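Local structure of transcription initiation factor IIB (5O9J) at residues A[8-12]-A[172-176]; A[95-99]-A[180-184]. The protein is a mini-intein of an archaeal transcription factor, a HINT-fold domain that probably excises itself from its host protein and joins the flanking segments. All coordinates share one frame; numbering follows the deposited sequence.

Interaction 1: residues A[8-12]-A[172-176]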
loop_
_atom_site.group_PDB
_atom_site.type_symbol
_atom_site.label_atom_id
_atom_site.label_comp_id
_atom_site.label_asym_id
_atom_site.label_seq_id
_atom_site.Cartn_x
_atom_site.Cartn_y
_atom_site.Cartn_z
ATOM N N ASN A 8 -1.110 1.846 -10.358
ATOM C CA ASN A 8 -0.392 0.754 -11.009
ATOM C C ASN A 8 -0.019 -0.423 -10.110
ATOM O O ASN A 8 0.323 -1.478 -10.625
ATOM C CB ASN A 8 0.882 1.282 -11.680
ATOM C CG ASN A 8 0.639 1.772 -13.103
ATOM O OD1 ASN A 8 -0.424 1.543 -13.680
ATOM N ND2 ASN A 8 1.636 2.442 -13.678
ATOM N N GLU A 9 -0.077 -0.258 -8.788
ATOM C CA GLU A 9 0.406 -1.309 -7.892
ATOM C C GLU A 9 -0.377 -2.608 -8.055
ATOM O O GLU A 9 -1.582 -2.654 -7.817
ATOM C CB GLU A 9 0.346 -0.862 -6.430
ATOM C CG GLU A 9 1.091 0.415 -6.144
ATOM C CD GLU A 9 2.504 0.397 -6.665
ATOM O OE1 GLU A 9 3.251 -0.555 -6.344
ATOM O OE2 GLU A 9 2.868 1.347 -7.402
ATOM N N PRO A 10 0.315 -3.676 -8.463
ATOM C CA PRO A 10 -0.324 -4.983 -8.613
ATOM C C PRO A 10 -0.781 -5.558 -7.288
ATOM O O PRO A 10 -0.082 -5.428 -6.281
ATOM C CB PRO A 10 0.781 -5.845 -9.233
ATOM C CG PRO A 10 2.026 -5.149 -8.907
ATOM C CD PRO A 10 1.721 -3.702 -8.889
ATOM N N ILE A 11 -1.965 -6.164 -7.295
ATOM C CA ILE A 11 -2.461 -6.920 -6.160
ATOM C C ILE A 11 -2.851 -8.300 -6.621
ATOM O O ILE A 11 -3.225 -8.499 -7.774
ATOM C CB ILE A 11 -3.704 -6.293 -5.494
ATOM C CG1 ILE A 11 -4.714 -5.857 -6.554
ATOM C CG2 ILE A 11 -3.327 -5.133 -4.630
ATOM C CD1 ILE A 11 -5.917 -5.152 -5.969
ATOM N N ILE A 12 -2.796 -9.241 -5.691
ATOM C CA ILE A 12 -3.146 -10.615 -5.966
ATOM C C ILE A 12 -4.519 -10.828 -5.378
ATOM O O ILE A 12 -4.710 -10.657 -4.179
ATOM C CB ILE A 12 -2.102 -11.602 -5.356
ATOM C CG1 ILE A 12 -0.731 -11.390 -6.006
ATOM C CG2 ILE A 12 -2.553 -13.033 -5.534
ATOM C CD1 ILE A 12 0.455 -11.885 -5.168
ATOM N N PHE A 172 -2.823 -4.909 3.464
ATOM C CA PHE A 172 -2.855 -5.816 2.325
ATOM C C PHE A 172 -1.550 -5.764 1.555
ATOM O O PHE A 172 -0.731 -4.849 1.715
ATOM C CB PHE A 172 -4.051 -5.534 1.394
ATOM C CG PHE A 172 -4.099 -4.139 0.841
ATOM C CD1 PHE A 172 -3.459 -3.823 -0.348
ATOM C CD2 PHE A 172 -4.825 -3.155 1.488
ATOM C CE1 PHE A 172 -3.519 -2.533 -0.864
ATOM C CE2 PHE A 172 -4.905 -1.875 0.979
ATOM C CZ PHE A 172 -4.247 -1.558 -0.198
ATOM N N VAL A 173 -1.351 -6.780 0.733
ATOM C CA VAL A 173 -0.143 -6.899 -0.050
ATOM C C VAL A 173 -0.392 -6.281 -1.410
ATOM O O VAL A 173 -1.393 -6.596 -2.051
ATOM C CB VAL A 173 0.274 -8.371 -0.191
ATOM C CG1 VAL A 173 1.290 -8.527 -1.272
ATOM C CG2 VAL A 173 0.798 -8.897 1.146
ATOM N N ALA A 174 0.505 -5.394 -1.833
ATOM C CA ALA A 174 0.377 -4.711 -3.112
ATOM C C ALA A 174 1.705 -4.107 -3.523
ATOM O O ALA A 174 2.342 -3.412 -2.732
ATOM C CB ALA A 174 -0.679 -3.629 -3.034
ATOM N N GLY A 175 2.120 -4.362 -4.756
ATOM C CA GLY A 175 3.340 -3.779 -5.268
ATOM C C GLY A 175 4.555 -4.590 -4.894
ATOM O O GLY A 175 4.456 -5.563 -4.146
ATOM N N PHE A 176 5.708 -4.177 -5.406
ATOM C CA PHE A 176 6.941 -4.931 -5.230
ATOM C C PHE A 176 8.030 -4.108 -4.568
ATOM O O PHE A 176 8.140 -2.913 -4.809
ATOM C CB PHE A 176 7.446 -5.433 -6.582
ATOM C CG PHE A 176 6.403 -6.133 -7.395
ATOM C CD1 PHE A 176 5.603 -7.111 -6.822
ATOM C CD2 PHE A 176 6.225 -5.820 -8.732
ATOM C CE1 PHE A 176 4.639 -7.762 -7.568
ATOM C CE2 PHE A 176 5.265 -6.466 -9.489
ATOM C CZ PHE A 176 4.467 -7.436 -8.906
HETATM O O HOH W 1 3.609 -0.534 -3.503
HETATM O O HOH W 2 5.500 -1.998 -7.646
HETATM O O HOH W 3 -2.397 -8.799 -2.661
#

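Interaction 2: residues A[95-99]-A[180-184]. Unlike the reference sequence in segment 180-184: Ala-184 (reference Thr).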
loop_
_atom_site.group_PDB
_atom_site.type_symbol
_atom_site.label_atom_id
_atom_site.label_comp_id
_atom_site.label_asym_id
_atom_site.label_seq_id
_atom_site.Cartn_x
_atom_site.Cartn_y
_atom_site.Cartn_z
ATOM N N SER A 95 0.932 11.109 3.293
ATOM C CA SER A 95 0.514 10.707 4.626
ATOM C C SER A 95 0.992 9.312 5.013
ATOM O O SER A 95 0.433 8.708 5.920
ATOM C CB SER A 95 -1.003 10.757 4.734
ATOM O OG SER A 95 -1.584 9.824 3.842
ATOM N N HIS A 96 1.997 8.782 4.325
ATOM C CA HIS A 96 2.522 7.471 4.699
ATOM C C HIS A 96 3.826 7.605 5.449
ATOM O O HIS A 96 4.586 8.547 5.231
ATOM C CB HIS A 96 2.727 6.578 3.477
ATOM C CG HIS A 96 1.458 6.031 2.917
ATOM N ND1 HIS A 96 0.700 6.704 1.981
ATOM C CD2 HIS A 96 0.793 4.874 3.175
ATOM C CE1 HIS A 96 -0.363 5.988 1.680
ATOM N NE2 HIS A 96 -0.335 4.873 2.393
ATOM N N SER A 97 4.093 6.646 6.329
ATOM C CA SER A 97 5.340 6.660 7.069
ATOM C C SER A 97 6.090 5.352 6.854
ATOM O O SER A 97 5.485 4.322 6.542
ATOM C CB SER A 97 5.079 6.891 8.554
ATOM O OG SER A 97 4.439 5.763 9.120
ATOM N N VAL A 98 7.407 5.397 7.015
ATOM C CA VAL A 98 8.242 4.227 6.789
ATOM C C VAL A 98 9.325 4.116 7.854
ATOM O O VAL A 98 9.845 5.126 8.332
ATOM C CB VAL A 98 8.905 4.265 5.397
ATOM C CG1 VAL A 98 7.870 4.063 4.310
ATOM C CG2 VAL A 98 9.629 5.580 5.196
ATOM N N PHE A 99 9.659 2.885 8.229
ATOM C CA PHE A 99 10.695 2.661 9.228
ATOM C C PHE A 99 12.019 3.213 8.756
ATOM O O PHE A 99 12.523 2.832 7.701
ATOM C CB PHE A 99 10.825 1.176 9.553
ATOM C CG PHE A 99 9.825 0.699 10.555
ATOM C CD1 PHE A 99 8.964 1.596 11.156
ATOM C CD2 PHE A 99 9.760 -0.629 10.915
ATOM C CE1 PHE A 99 8.043 1.175 12.086
ATOM C CE2 PHE A 99 8.847 -1.055 11.857
ATOM C CZ PHE A 99 7.983 -0.154 12.435
ATOM N N VAL A 180 7.345 -1.536 3.788
ATOM C CA VAL A 180 6.137 -1.559 4.599
ATOM C C VAL A 180 5.664 -0.127 4.806
ATOM O O VAL A 180 6.342 0.688 5.429
ATOM C CB VAL A 180 6.361 -2.245 5.949
ATOM C CG1 VAL A 180 5.060 -2.265 6.738
ATOM C CG2 VAL A 180 6.878 -3.651 5.730
ATOM N N LEU A 181 4.499 0.179 4.259
ATOM C CA LEU A 181 3.983 1.535 4.289
ATOM C C LEU A 181 2.899 1.654 5.347
ATOM O O LEU A 181 1.869 0.975 5.274
ATOM C CB LEU A 181 3.436 1.935 2.914
ATOM C CG LEU A 181 4.375 1.877 1.699
ATOM C CD1 LEU A 181 5.758 2.449 2.019
ATOM C CD2 LEU A 181 4.479 0.460 1.135
ATOM N N HIS A 182 3.133 2.511 6.335
ATOM C CA HIS A 182 2.155 2.731 7.387
ATOM C C HIS A 182 1.332 3.993 7.126
ATOM O O HIS A 182 1.896 5.037 6.818
ATOM C CB HIS A 182 2.849 2.845 8.743
ATOM C CG HIS A 182 3.724 1.676 9.083
ATOM N ND1 HIS A 182 3.317 0.672 9.953
ATOM C CD2 HIS A 182 4.975 1.353 8.704
ATOM C CE1 HIS A 182 4.288 -0.206 10.076
ATOM N NE2 HIS A 182 5.307 0.167 9.333
ATOM N N ASN A 183 0.010 3.894 7.247
ATOM C CA ASN A 183 -0.835 5.086 7.243
ATOM C C ASN A 183 -0.411 6.010 8.376
ATOM O O ASN A 183 -0.001 5.549 9.441
ATOM C CB ASN A 183 -2.312 4.725 7.388
ATOM C CG ASN A 183 -2.842 3.928 6.212
ATOM O OD1 ASN A 183 -2.220 3.866 5.149
ATOM N ND2 ASN A 183 -4.011 3.323 6.393
ATOM N N ALA A 184 -0.494 7.315 8.150
ATOM C CA ALA A 184 0.022 8.264 9.130
ATOM C C ALA A 184 -0.634 9.627 8.989
ATOM O O ALA A 184 -1.838 9.721 8.734
ATOM C CB ALA A 184 1.546 8.390 8.997
ATOM O OXT ALA A 184 0.035 10.653 9.135
HETATM O O HOH W 4 8.206 0.555 7.225
#

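Interaction 1: residues A[8-12]-A[172-176]
With CG1 of Ile-11 set between its own backbone N and carbonyl carbon (chi1 45°), the CG2 branch lies anti to the carbonyl carbon and presses on Ala-174 CB at 3.4 Å, tighter than usual for two carbons. Glu-9 arrives differently: its chain folds at chi2 (-51°), carrying OE1 to within 3.4 Å of Gly-175 CA. The two segments bring together an early and a late strand of the HINT fold, the largely beta scaffold of intein splicing domains. Strands 10-12 and 172-174 run at 133° to each other. The one direct backbone bond between the segments runs from Gly-175 N to Pro-10 O at 2.9 Å; the same oxygen also meets the CA-H of Ala-174. At Gly-175 the chain turns a corner with backbone angles that would jam a CB against the preceding carbonyl, and such a carbon would also collide with Glu-9 OE1. Glu-9 OE1 accepts from two waters, one of which also donates to Ala-174 O while the other accepts from Phe-176 N. A third accepts from Ile-12 N at 3.1 Å; its link to Val-173 O is doubtfully short. Outside the pair, Ile-11 also packs on Val-22 and on Leu-27 of helix 24-33, and the Phe-172 ring meets that of Tyr-3. Beyond the corner, the Phe-176 ring slants across the proline, its CZ 3.3 Å from Pro-10 CG.

Interaction 2: residues A[95-99]-A[180-184]
One face of the Phe-99 ring carries His-182 NE2, 4.0 Å above the plane and near the ring's margin, while Ser-97 O and a water lie in plane at the imidazole's edge. The two rings are inclined by only 27°, with centroids 5.0 Å apart and little overlap. They sit on an antiparallel strand pair of the HINT fold, in which Thr-93 and His-96 have the spacing of the intein TXXH motif and His-182 and Asn-183 correspond to the penultimate His and terminal Asn of inteins. Ser-97 and His-182 form a hydrogen-bonded pair: Ser-97 N reaches His-182 O at 2.8 Å and His-182 N returns to Ser-97 O at 3.0 Å. Placed between its own N and carbonyl carbon (chi1 69°), Ser-97 OG rests 3.3 Å from His-182 CB. Since NE2 of His-182 is also bonded to Glu-136, an alanine here would probably leave that carboxylate without its mate and remove the contact at the margin of Phe-99. His-96 and Asn-183 point the same way, ring and amide planes 68° apart; the amide ND2 bonds to Asn-132, and the His-96 ring makes weak bonds to Tyr-3 O and Thr-93 OG1. Past the strand, Ala-184, which stands where the reference has threonine, adds a weak bond from its N to Ser-95 O. Beside His-96, Val-98 CG1 lies 3.5 Å from Leu-181 CD1.

In the fold
The two contacts illustrate how one sheet can be both knitted internally and tied to its surroundings. Strands 171-174 and 180-183 follow each other in the chain and belong to the same mixed sheet, yet interaction 1 joins its outermost strand to strand 10-15 of a different sheet, whereas interaction 2 pairs two neighbours within it. Both are buried, their centres about 16 Å apart. The chemistry follows the place: between sheets, a single direct backbone bond is supplemented mainly by waters, with 290 Å² buried; within the sheet, a short antiparallel pairing with two reciprocal backbone bonds and one bridging water buries 457 Å² and brings together histidines and an asparagine at the probable splice junctions. Tyr-3 touches both neighbourhoods.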